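Local structure of oxidoreductase, zinc-binding dehydrogenase family (Myxococcus xanthus, 5K1S) at residues 23-29 and 63-67; 99-104 and 148-154. The protein is a zinc-binding medium-chain reductase involved in an alternative de novo route to isovaleryl coenzyme A. All coordinates share one frame; numbering follows the deposited sequence.

Contact 1 (23-29 and 63-67); sequences LRSFGEA and NRRGN
F26 lies against the C-terminal end of helix 58-64, where G66, with positive phi, closes a Schellman motif and its N bonds back to N63 O. CB of F26 begins beside R64 O, at 3.4 Å. With chi1 at -59°, CG stands anti to the carbonyl carbon and the ring swings over the turn. CG and CD2 then meet G66 CA, which makes a CH-pi contact over one face, 3.6 Å from the F26 ring centroid. CD1 reaches R64 O at the ring edge and also nears G66 N, while CE1 ends 3.6 Å from N63 O. R64 O also accepts the bond from G27 N, 3.2 Å long with an N-H...O angle of 151°. L23 approaches the same carbonyl with CD2 and crosses the R64 side chain at about a right angle, its CD1 lying 4.0 Å from R64 CG. The R64 chain leaves anti to its backbone N (chi1 174°) and bends at chi3, bringing CD to 3.7 Å from A29 CA and CZ to 4.0 Å from A29 CB. Its NE bonds to H343 and its NH2 forms a salt bridge to E347, a carboxylate shared with R65. The loop between strands 17-23 and 32-38 is thus packed on the end of helix 58-64, while the two arginines tie that helix end to helix 339-347.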
loop_
_atom_site.group_PDB
_atom_site.type_symbol
_atom_site.label_atom_id
_atom_site.label_comp_id
_atom_site.label_asym_id
_atom_site.label_seq_id
_atom_site.Cartn_x
_atom_site.Cartn_y
_atom_site.Cartn_z
ATOM N N LEU A 23 -20.149 -6.049 -32.041
ATOM C CA LEU A 23 -18.843 -5.615 -32.525
ATOM C C LEU A 23 -18.210 -6.797 -33.245
ATOM O O LEU A 23 -17.821 -7.781 -32.606
ATOM C CB LEU A 23 -17.963 -5.137 -31.370
ATOM C CG LEU A 23 -16.569 -4.633 -31.747
ATOM C CD1 LEU A 23 -16.660 -3.283 -32.438
ATOM C CD2 LEU A 23 -15.678 -4.559 -30.516
ATOM N N ARG A 24 -18.108 -6.706 -34.569
ATOM C CA ARG A 24 -17.558 -7.789 -35.372
ATOM C C ARG A 24 -16.105 -7.564 -35.768
ATOM O O ARG A 24 -15.479 -8.484 -36.304
ATOM C CB ARG A 24 -18.413 -7.995 -36.629
ATOM C CG ARG A 24 -19.865 -8.304 -36.303
ATOM C CD ARG A 24 -20.626 -8.889 -37.479
ATOM N NE ARG A 24 -21.922 -9.413 -37.051
ATOM C CZ ARG A 24 -22.114 -10.628 -36.543
ATOM N NH1 ARG A 24 -21.096 -11.467 -36.398
ATOM N NH2 ARG A 24 -23.330 -11.011 -36.175
ATOM N N SER A 25 -15.552 -6.380 -35.513
ATOM C CA SER A 25 -14.128 -6.142 -35.710
ATOM C C SER A 25 -13.690 -5.017 -34.784
ATOM O O SER A 25 -14.312 -3.950 -34.765
ATOM C CB SER A 25 -13.810 -5.791 -37.170
ATOM O OG SER A 25 -14.364 -4.538 -37.538
ATOM N N PHE A 26 -12.632 -5.260 -34.016
ATOM C CA PHE A 26 -12.097 -4.224 -33.145
ATOM C C PHE A 26 -11.637 -3.031 -33.974
ATOM O O PHE A 26 -11.112 -3.190 -35.078
ATOM C CB PHE A 26 -10.932 -4.771 -32.321
ATOM C CG PHE A 26 -11.297 -5.940 -31.452
ATOM C CD1 PHE A 26 -12.146 -5.778 -30.371
ATOM C CD2 PHE A 26 -10.776 -7.197 -31.707
ATOM C CE1 PHE A 26 -12.479 -6.851 -29.567
ATOM C CE2 PHE A 26 -11.104 -8.273 -30.905
ATOM C CZ PHE A 26 -11.957 -8.098 -29.832
ATOM N N GLY A 27 -11.840 -1.831 -33.437
ATOM C CA GLY A 27 -11.444 -0.629 -34.142
ATOM C C GLY A 27 -12.166 0.622 -33.686
ATOM O O GLY A 27 -12.343 0.847 -32.485
ATOM N N GLU A 28 -12.585 1.445 -34.645
ATOM C CA GLU A 28 -13.198 2.728 -34.338
ATOM C C GLU A 28 -14.596 2.540 -33.754
ATOM O O GLU A 28 -15.209 1.472 -33.852
ATOM C CB GLU A 28 -13.276 3.596 -35.593
ATOM C CG GLU A 28 -14.150 3.011 -36.695
ATOM C CD GLU A 28 -14.284 3.932 -37.889
ATOM O OE1 GLU A 28 -13.438 4.839 -38.046
ATOM O OE2 GLU A 28 -15.243 3.750 -38.669
ATOM N N ALA A 29 -15.103 3.616 -33.144
ATOM C CA ALA A 29 -16.407 3.570 -32.492
ATOM C C ALA A 29 -17.506 3.141 -33.454
ATOM O O ALA A 29 -18.488 2.515 -33.034
ATOM C CB ALA A 29 -16.735 4.936 -31.891
ATOM N N ASN A 63 -11.913 -1.939 -24.545
ATOM C CA ASN A 63 -12.383 -3.235 -25.022
ATOM C C ASN A 63 -12.681 -3.190 -26.516
ATOM O O ASN A 63 -12.283 -4.088 -27.268
ATOM C CB ASN A 63 -13.626 -3.646 -24.228
ATOM C CG ASN A 63 -14.023 -5.092 -24.457
ATOM O OD1 ASN A 63 -13.249 -5.891 -24.979
ATOM N ND2 ASN A 63 -15.236 -5.434 -24.050
ATOM N N ARG A 64 -13.369 -2.139 -26.967
ATOM C CA ARG A 64 -13.750 -2.049 -28.373
ATOM C C ARG A 64 -12.534 -2.026 -29.291
ATOM O O ARG A 64 -12.604 -2.519 -30.421
ATOM C CB ARG A 64 -14.604 -0.803 -28.609
ATOM C CG ARG A 64 -14.915 -0.551 -30.075
ATOM C CD ARG A 64 -15.783 0.673 -30.283
ATOM N NE ARG A 64 -15.237 1.872 -29.652
ATOM C CZ ARG A 64 -14.150 2.514 -30.061
ATOM N NH1 ARG A 64 -13.454 2.072 -31.098
ATOM N NH2 ARG A 64 -13.746 3.600 -29.417
ATOM N N ARG A 65 -11.421 -1.455 -28.833
ATOM C CA ARG A 65 -10.223 -1.339 -29.656
ATOM C C ARG A 65 -9.438 -2.639 -29.756
ATOM O O ARG A 65 -8.424 -2.674 -30.460
ATOM C CB ARG A 65 -9.309 -0.239 -29.107
ATOM C CG ARG A 65 -9.852 1.166 -29.289
ATOM C CD ARG A 65 -8.960 2.201 -28.623
ATOM N NE ARG A 65 -9.516 3.547 -28.733
ATOM C CZ ARG A 65 -9.168 4.569 -27.958
ATOM N NH1 ARG A 65 -8.266 4.410 -26.996
ATOM N NH2 ARG A 65 -9.732 5.756 -28.137
ATOM N N GLY A 66 -9.877 -3.699 -29.082
ATOM C CA GLY A 66 -9.137 -4.943 -29.061
ATOM C C GLY A 66 -8.030 -5.001 -28.034
ATOM O O GLY A 66 -7.238 -5.951 -28.050
ATOM N N ASN A 67 -7.953 -4.022 -27.134
ATOM C CA ASN A 67 -6.884 -3.952 -26.151
ATOM C C ASN A 67 -7.199 -4.723 -24.875
ATOM O O ASN A 67 -6.447 -4.616 -23.903
ATOM C CB ASN A 67 -6.576 -2.489 -25.826
ATOM C CG ASN A 67 -5.951 -1.754 -27.000
ATOM O OD1 ASN A 67 -5.187 -2.334 -27.769
ATOM N ND2 ASN A 67 -6.281 -0.478 -27.150
#

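Contact 2 (99-104 and 148-154); sequences DRAATL and GLGRVPA
L149 and T103 face each other as a non-hydrogen-bonded antiparallel pair, with L149 CD2 3.9 Å from T103 CG2. The L149 chain sets out anti to its carbonyl carbon (chi1 -68°); CD2 also comes 4.1 Å from A101 CB, where CD1 is equally near, and thus touches T103 and A101 alike. T103 turns its methyl to L149 and its OG1 to the backbone of H79 and A81. On the other face, V152 CG2 meets A102 CB at 3.8 Å. Main-chain bonds join A102 and G150 in both directions; beyond them, L104 N bonds to G148 O and V152 N to R100 O, the latter 2.9 Å long. R100 crosses V152 at about a right angle, CB against CB, then bends at chi3 (57°) so that NE makes weak, long bonds to V152 O (3.5 Å) and P153 O (3.4 Å); its guanidinium also has a cation-pi contact with W158. The extended R151 chain runs alongside D99, whose OD2 is hydrogen-bonded to K96 N; the charges stay beyond salt-bridge range, and R151 has a cation-pi contact with W95. Strand 100-103 lies between 80-88 and 149-151 in the mixed sheet of the GroES-like domain; strand 46-56 packs on L149, A101 and T103, and helix 311-323 covers A102, L104 and P153.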
loop_
_atom_site.group_PDB
_atom_site.type_symbol
_atom_site.label_atom_id
_atom_site.label_comp_id
_atom_site.label_asym_id
_atom_site.label_seq_id
_atom_site.Cartn_x
_atom_site.Cartn_y
_atom_site.Cartn_z
ATOM N N ASP A 99 -37.134 -9.869 -9.926
ATOM C CA ASP A 99 -36.130 -9.202 -9.112
ATOM C C ASP A 99 -35.352 -8.186 -9.942
ATOM O O ASP A 99 -35.219 -8.312 -11.162
ATOM C CB ASP A 99 -35.169 -10.225 -8.502
ATOM C CG ASP A 99 -35.835 -11.107 -7.459
ATOM O OD1 ASP A 99 -36.812 -10.655 -6.825
ATOM O OD2 ASP A 99 -35.377 -12.254 -7.271
ATOM N N ARG A 100 -34.833 -7.167 -9.260
ATOM C CA ARG A 100 -34.110 -6.068 -9.887
ATOM C C ARG A 100 -32.626 -6.233 -9.590
ATOM O O ARG A 100 -32.225 -6.259 -8.421
ATOM C CB ARG A 100 -34.620 -4.725 -9.371
ATOM C CG ARG A 100 -36.126 -4.547 -9.495
ATOM C CD ARG A 100 -36.620 -3.393 -8.637
ATOM N NE ARG A 100 -35.949 -2.138 -8.969
ATOM C CZ ARG A 100 -36.341 -1.306 -9.928
ATOM N NH1 ARG A 100 -37.407 -1.583 -10.668
ATOM N NH2 ARG A 100 -35.662 -0.189 -10.152
ATOM N N ALA A 101 -31.812 -6.332 -10.642
ATOM C CA ALA A 101 -30.405 -6.671 -10.495
ATOM C C ALA A 101 -29.526 -5.697 -11.269
ATOM O O ALA A 101 -29.978 -5.001 -12.182
ATOM C CB ALA A 101 -30.126 -8.103 -10.971
ATOM N N ALA A 102 -28.249 -5.666 -10.888
ATOM C CA ALA A 102 -27.235 -4.886 -11.586
ATOM C C ALA A 102 -25.938 -5.681 -11.593
ATOM O O ALA A 102 -25.526 -6.207 -10.555
ATOM C CB ALA A 102 -27.017 -3.523 -10.921
ATOM N N THR A 103 -25.298 -5.764 -12.756
ATOM C CA THR A 103 -24.122 -6.607 -12.919
ATOM C C THR A 103 -22.881 -5.950 -12.326
ATOM O O THR A 103 -22.731 -4.725 -12.333
ATOM C CB THR A 103 -23.874 -6.904 -14.398
ATOM O OG1 THR A 103 -23.717 -5.672 -15.114
ATOM C CG2 THR A 103 -25.031 -7.698 -14.997
ATOM N N LEU A 104 -21.986 -6.788 -11.808
ATOM C CA LEU A 104 -20.654 -6.354 -11.421
ATOM C C LEU A 104 -19.795 -6.175 -12.670
ATOM O O LEU A 104 -20.257 -6.325 -13.806
ATOM C CB LEU A 104 -20.016 -7.364 -10.467
ATOM C CG LEU A 104 -20.557 -7.450 -9.039
ATOM C CD1 LEU A 104 -19.978 -8.664 -8.338
ATOM C CD2 LEU A 104 -20.229 -6.192 -8.261
ATOM N N GLY A 148 -22.554 -12.684 -9.761
ATOM C CA GLY A 148 -22.118 -11.394 -10.260
ATOM C C GLY A 148 -23.217 -10.351 -10.337
ATOM O O GLY A 148 -23.121 -9.409 -11.129
ATOM N N LEU A 149 -24.255 -10.496 -9.516
ATOM C CA LEU A 149 -25.405 -9.601 -9.539
ATOM C C LEU A 149 -25.530 -8.858 -8.217
ATOM O O LEU A 149 -25.278 -9.423 -7.149
ATOM C CB LEU A 149 -26.703 -10.373 -9.815
ATOM C CG LEU A 149 -26.878 -10.981 -11.208
ATOM C CD1 LEU A 149 -28.223 -11.684 -11.299
ATOM C CD2 LEU A 149 -26.756 -9.923 -12.299
ATOM N N GLY A 150 -25.915 -7.587 -8.303
ATOM C CA GLY A 150 -26.270 -6.796 -7.140
ATOM C C GLY A 150 -27.740 -6.436 -7.184
ATOM O O GLY A 150 -28.336 -6.418 -8.264
ATOM N N ARG A 151 -28.340 -6.143 -6.033
ATOM C CA ARG A 151 -29.779 -5.929 -5.936
ATOM C C ARG A 151 -30.102 -4.443 -6.002
ATOM O O ARG A 151 -29.554 -3.645 -5.233
ATOM C CB ARG A 151 -30.325 -6.538 -4.646
ATOM C CG ARG A 151 -30.112 -8.034 -4.575
ATOM C CD ARG A 151 -30.885 -8.674 -3.445
ATOM N NE ARG A 151 -30.869 -10.130 -3.557
ATOM C CZ ARG A 151 -31.704 -10.834 -4.314
ATOM N NH1 ARG A 151 -32.636 -10.225 -5.037
ATOM N NH2 ARG A 151 -31.607 -12.156 -4.352
ATOM N N VAL A 152 -30.998 -4.081 -6.913
ATOM C CA VAL A 152 -31.379 -2.690 -7.134
ATOM C C VAL A 152 -32.634 -2.410 -6.310
ATOM O O VAL A 152 -33.668 -3.055 -6.547
ATOM C CB VAL A 152 -31.633 -2.412 -8.619
ATOM C CG1 VAL A 152 -32.014 -0.950 -8.835
ATOM C CG2 VAL A 152 -30.405 -2.778 -9.442
ATOM N N PRO A 153 -32.598 -1.482 -5.354
ATOM C CA PRO A 153 -33.826 -1.138 -4.629
ATOM C C PRO A 153 -34.912 -0.671 -5.586
ATOM O O PRO A 153 -34.642 -0.042 -6.611
ATOM C CB PRO A 153 -33.385 -0.012 -3.687
ATOM C CG PRO A 153 -31.912 -0.183 -3.546
ATOM C CD PRO A 153 -31.437 -0.720 -4.860
ATOM N N ALA A 154 -36.160 -0.996 -5.242
ATOM C CA ALA A 154 -37.283 -0.607 -6.085
ATOM C C ALA A 154 -37.377 0.902 -6.250
ATOM O O ALA A 154 -37.964 1.373 -7.231
ATOM C CB ALA A 154 -38.587 -1.149 -5.502
#

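How the contacts relate
The two contacts do not touch: their centres are 28 Å apart and their nearest atoms about 11 Å. They follow one another along the chain, contact 1 closing before contact 2 opens. Both come near the zinc ion held by C57, H79 and C166, but neither supplies a ligand. In contact 1 the N63 side chain lies about 7 Å from that of H79 and about 10 Å from the metal. In contact 2 the T103 side chain is about 5 Å from that of H79 and about 9 Å from the zinc. H79 is the zinc ligand that both lie near: contact 1 approaches it from helix 58-64, which follows C57, and contact 2 from the mixed sheet.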